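Local coordinates for protein type-2Ba cytolytic delta-endotoxin (Bacillus thuringiensis serovar israelensis, PDB 2RCI) that probably perforates the membranes of midgut epithelial cells in dipteran larvae, killing them, at residues A[75-80]-A[180-185]. Sequence-based numbering, arbitrary orientation.
Sequences SVMISQ and YEVKMK
Met77 extends from helix 74-89 toward Tyr180 of strand 177-192 and places its terminal methyl over one face of the Tyr180 ring. The methyl sits almost exactly above the middle of the ring: Met77 CE is 3.4 Å from the centroid of the Tyr180 ring and only 5° off the ring normal, a CH-pi contact nearly equidistant from all six carbons. The sulfur lies over the same face but nearer the root of the tyrosine, with Met77 SD 3.8 Å from Tyr180 CG. The thioether thus adds a Met-aromatic contact to that of the methyl: Met77 SD is 4.2 Å from the centroid of the Tyr180 ring, 25° off the normal. Met77 is extended through its first two torsions and bends at the last (chi3 54°), which turns CE over the ring while SD lies beside Val182. There Met77 SD meets one branch of Val182, CG2, at 3.9 Å. Tyr180 and Val182, two residues apart, direct their side chains to the same side of the strand, whereas Glu181 between them points away from the helix. One methionine therefore bridges both residues that face the helix through apolar contacts, all three side chains being buried. Around them, Met77 also touches Ile68 of strand 66-69 and Phe110 of helix 96-110, while Tyr180 rests against Ile160 and Val162 of strand 150-162. The contact joins helix 74-89 to the long strand 177-192, and is typical of the helix-on-sheet packing of the Cyt toxin alpha/beta fold, in which two helical layers surround a beta-sheet.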
loop_
_atom_site.group_PDB
_atom_site.type_symbol
_atom_site.label_atom_id
_atom_site.label_comp_id
_atom_site.label_asym_id
_atom_site.label_seq_id
_atom_site.Cartn_x
_atom_site.Cartn_y
_atom_site.Cartn_z
ATOM N N SER A 75 -15.305 0.055 -7.074
ATOM C CA SER A 75 -14.548 0.606 -8.226
ATOM C C SER A 75 -14.206 2.096 -8.122
ATOM O O SER A 75 -13.101 2.512 -8.453
ATOM C CB SER A 75 -15.349 0.381 -9.518
ATOM O OG SER A 75 -16.573 1.113 -9.458
ATOM N N VAL A 76 -15.167 2.902 -7.669
ATOM C CA VAL A 76 -14.987 4.361 -7.529
ATOM C C VAL A 76 -13.944 4.648 -6.440
ATOM O O VAL A 76 -13.086 5.529 -6.584
ATOM C CB VAL A 76 -16.349 5.037 -7.267
ATOM C CG1 VAL A 76 -16.205 6.527 -6.991
ATOM C CG2 VAL A 76 -17.267 4.784 -8.498
ATOM N N MET A 77 -14.007 3.870 -5.363
ATOM C CA MET A 77 -13.012 3.967 -4.293
ATOM C C MET A 77 -11.598 3.668 -4.795
ATOM O O MET A 77 -10.648 4.397 -4.483
ATOM C CB MET A 77 -13.351 3.022 -3.142
ATOM C CG MET A 77 -12.334 3.100 -2.021
ATOM S SD MET A 77 -12.933 2.333 -0.510
ATOM C CE MET A 77 -13.399 0.684 -1.050
ATOM N N ILE A 78 -11.479 2.599 -5.578
ATOM C CA ILE A 78 -10.194 2.182 -6.171
ATOM C C ILE A 78 -9.627 3.296 -7.053
ATOM O O ILE A 78 -8.421 3.580 -6.985
ATOM C CB ILE A 78 -10.360 0.841 -6.954
ATOM C CG1 ILE A 78 -10.566 -0.325 -5.963
ATOM C CG2 ILE A 78 -9.137 0.575 -7.872
ATOM C CD1 ILE A 78 -11.092 -1.625 -6.633
ATOM N N SER A 79 -10.481 3.891 -7.893
ATOM C CA SER A 79 -10.077 5.023 -8.762
ATOM C C SER A 79 -9.573 6.223 -7.948
ATOM O O SER A 79 -8.551 6.835 -8.303
ATOM C CB SER A 79 -11.224 5.465 -9.659
ATOM O OG SER A 79 -11.620 4.399 -10.507
ATOM N N GLN A 80 -10.316 6.565 -6.890
ATOM C CA GLN A 80 -9.894 7.616 -5.970
ATOM C C GLN A 80 -8.529 7.329 -5.357
ATOM O O GLN A 80 -7.667 8.213 -5.334
ATOM C CB GLN A 80 -10.948 7.883 -4.880
ATOM C CG GLN A 80 -12.137 8.669 -5.435
ATOM C CD GLN A 80 -13.191 9.050 -4.383
ATOM O OE1 GLN A 80 -14.360 9.256 -4.720
ATOM N NE2 GLN A 80 -12.784 9.152 -3.132
ATOM N N TYR A 180 -17.634 2.500 3.633
ATOM C CA TYR A 180 -16.201 2.358 3.915
ATOM C C TYR A 180 -15.647 3.505 4.697
ATOM O O TYR A 180 -15.920 4.691 4.396
ATOM C CB TYR A 180 -15.363 2.232 2.628
ATOM C CG TYR A 180 -15.348 0.841 2.049
ATOM C CD1 TYR A 180 -16.271 0.453 1.053
ATOM C CD2 TYR A 180 -14.423 -0.098 2.487
ATOM C CE1 TYR A 180 -16.254 -0.854 0.536
ATOM C CE2 TYR A 180 -14.385 -1.377 1.969
ATOM C CZ TYR A 180 -15.308 -1.751 0.993
ATOM O OH TYR A 180 -15.235 -3.022 0.497
ATOM N N GLU A 181 -14.817 3.134 5.667
ATOM C CA GLU A 181 -13.946 4.064 6.336
ATOM C C GLU A 181 -12.503 3.587 6.108
ATOM O O GLU A 181 -12.121 2.520 6.568
ATOM C CB GLU A 181 -14.272 4.094 7.816
ATOM C CG GLU A 181 -13.583 5.238 8.501
ATOM C CD GLU A 181 -13.815 5.250 9.994
ATOM O OE1 GLU A 181 -14.850 4.679 10.464
ATOM O OE2 GLU A 181 -12.938 5.822 10.679
ATOM N N VAL A 182 -11.719 4.364 5.376
ATOM C CA VAL A 182 -10.368 3.959 5.006
ATOM C C VAL A 182 -9.355 5.027 5.423
ATOM O O VAL A 182 -9.469 6.196 4.989
ATOM C CB VAL A 182 -10.273 3.736 3.458
ATOM C CG1 VAL A 182 -8.806 3.406 3.053
ATOM C CG2 VAL A 182 -11.231 2.642 3.034
ATOM N N LYS A 183 -8.414 4.640 6.286
ATOM C CA LYS A 183 -7.300 5.504 6.705
ATOM C C LYS A 183 -6.064 5.011 5.957
ATOM O O LYS A 183 -5.833 3.822 5.848
ATOM C CB LYS A 183 -7.026 5.447 8.220
ATOM C CG LYS A 183 -6.085 6.579 8.620
ATOM C CD LYS A 183 -5.723 6.678 10.109
ATOM C CE LYS A 183 -4.870 7.948 10.292
ATOM N NZ LYS A 183 -4.833 8.483 11.682
ATOM N N MET A 184 -5.312 5.950 5.403
ATOM C CA MET A 184 -4.144 5.630 4.617
ATOM C C MET A 184 -2.917 6.255 5.242
ATOM O O MET A 184 -2.924 7.435 5.576
ATOM C CB MET A 184 -4.331 6.222 3.229
ATOM C CG MET A 184 -3.301 5.809 2.222
ATOM S SD MET A 184 -3.918 6.362 0.632
ATOM C CE MET A 184 -2.542 5.919 -0.424
ATOM N N LYS A 185 -1.850 5.470 5.340
ATOM C CA LYS A 185 -0.544 5.951 5.760
ATOM C C LYS A 185 0.442 5.494 4.697
ATOM O O LYS A 185 0.561 4.300 4.414
ATOM C CB LYS A 185 -0.150 5.348 7.106
ATOM C CG LYS A 185 -1.013 5.796 8.276
ATOM C CD LYS A 185 -0.770 4.918 9.496
ATOM C CE LYS A 185 -1.393 5.536 10.737
ATOM N NZ LYS A 185 -1.213 4.590 11.871
#